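Local coordinates for arginase (RocF) (Helicobacter pylori, PDB 4G3H), which probably hydrolyses L-arginine to L-ornithine and urea, using two manganese ions in each subunit, at residues V216-T219 and K220-L223. Residues are numbered along the deposited sequence; the frame is centred on the assembly and turned at random.
Sequences VQKT and KESL
Two successive turns of the amphipathic helix 212-223, which packs against the parallel sheet of the arginase fold, meet here: residues 216-219 form one turn and 220-223 follow it. Four i to i+4 backbone bonds join them; Lys220 N to Val216 O is 3.0 Å, and Leu223 N to Thr219 O, also 3.0 Å, is the most bent, at 135° about the hydrogen.

Gln217 and Lys220 lie across each other at a slant. The glutamine chain bends at chi2 (51°), bringing its amide across Lys220 CD, which lies 3.7 Å from Gln217 OE1. Lys220 sits at the border of the exposed side, its methylenes reaching past Val216 toward helix 256-269. Glu221 rests its aliphatic CG 3.3 Å from Gln217 O, while the extended chain leaves the carboxylate on the exposed side. A water donates to Lys218 O and lies 2.8 Å from Ser222 OG, so this carbonyl, already bonded to Ser222 N, receives a second hydrogen.

Apolar Val216 and Leu223 suit the buried face, meeting Leu265 of helix 256-269 and Val180 of strand 179-182 respectively. Thr219 CG2 approaches Leu223 CD2 at 4.3 Å and its side chain also touches Val180. Thr219 fits because its hydroxyl, beside the backbone N (chi1 -66°), bonds back to Val215 O and leaves the methyl for nonpolar packing.

The buried hydroxyl is thus satisfied within the helix, while Gln217, Lys218 and Glu221 are exposed; Gln217 OE1, its amide oxygen, 3.6 Å from Lys220 NZ, probably offers that ammonium a mild electrostatic attraction.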
# COMPACT_ATOMS: atom_id res chain seq x y z
N VAL A 216 11.56 -9.71 11.85
CA VAL A 216 10.36 -9.31 12.59
C VAL A 216 10.69 -8.69 13.95
O VAL A 216 10.08 -7.70 14.36
CB VAL A 216 9.42 -10.51 12.78
CG1 VAL A 216 8.21 -10.11 13.63
CG2 VAL A 216 8.96 -11.03 11.43
N GLN A 217 11.67 -9.27 14.64
CA GLN A 217 12.06 -8.77 15.95
C GLN A 217 12.61 -7.35 15.84
O GLN A 217 12.28 -6.48 16.66
CB GLN A 217 13.11 -9.71 16.56
CG GLN A 217 13.33 -9.53 18.05
CD GLN A 217 12.03 -9.55 18.83
OE1 GLN A 217 11.15 -10.37 18.57
NE2 GLN A 217 11.90 -8.65 19.79
N LYS A 218 13.44 -7.11 14.84
CA LYS A 218 14.00 -5.78 14.63
C LYS A 218 12.90 -4.81 14.20
O LYS A 218 12.99 -3.60 14.42
CB LYS A 218 15.10 -5.81 13.56
CG LYS A 218 16.38 -6.53 13.98
CD LYS A 218 17.43 -6.44 12.87
CE LYS A 218 18.66 -7.29 13.15
NZ LYS A 218 19.62 -7.31 12.01
N THR A 219 11.85 -5.35 13.58
CA THR A 219 10.72 -4.53 13.14
C THR A 219 9.96 -4.04 14.37
O THR A 219 9.54 -2.88 14.43
CB THR A 219 9.74 -5.32 12.23
OG1 THR A 219 10.41 -5.65 11.00
CG2 THR A 219 8.51 -4.48 11.91
N LYS A 220 9.80 -4.92 15.36
CA LYS A 220 9.12 -4.59 16.61
C LYS A 220 9.86 -3.47 17.32
O LYS A 220 9.25 -2.54 17.85
CB LYS A 220 9.08 -5.80 17.54
CG LYS A 220 8.19 -6.93 17.08
CD LYS A 220 8.33 -8.11 18.01
CE LYS A 220 7.34 -9.21 17.67
NZ LYS A 220 7.58 -10.42 18.51
N GLU A 221 11.18 -3.57 17.33
CA GLU A 221 12.03 -2.57 17.96
C GLU A 221 11.78 -1.20 17.35
O GLU A 221 11.56 -0.23 18.07
CB GLU A 221 13.50 -2.98 17.81
CG GLU A 221 13.82 -4.29 18.51
CD GLU A 221 15.24 -4.79 18.25
OE1 GLU A 221 15.61 -5.82 18.86
OE2 GLU A 221 15.97 -4.17 17.45
N SER A 222 11.79 -1.14 16.02
CA SER A 222 11.56 0.12 15.30
C SER A 222 10.16 0.68 15.53
O SER A 222 9.95 1.89 15.49
CB SER A 222 11.76 -0.08 13.80
OG SER A 222 13.10 -0.40 13.48
N LEU A 223 9.20 -0.21 15.77
CA LEU A 223 7.81 0.18 15.94
C LEU A 223 7.28 0.14 17.37
O LEU A 223 6.09 0.35 17.61
CB LEU A 223 6.93 -0.72 15.06
CG LEU A 223 6.45 -0.15 13.73
CD1 LEU A 223 7.57 0.59 13.02
CD2 LEU A 223 5.89 -1.27 12.88
O HOH W 1 15.30 -2.05 12.98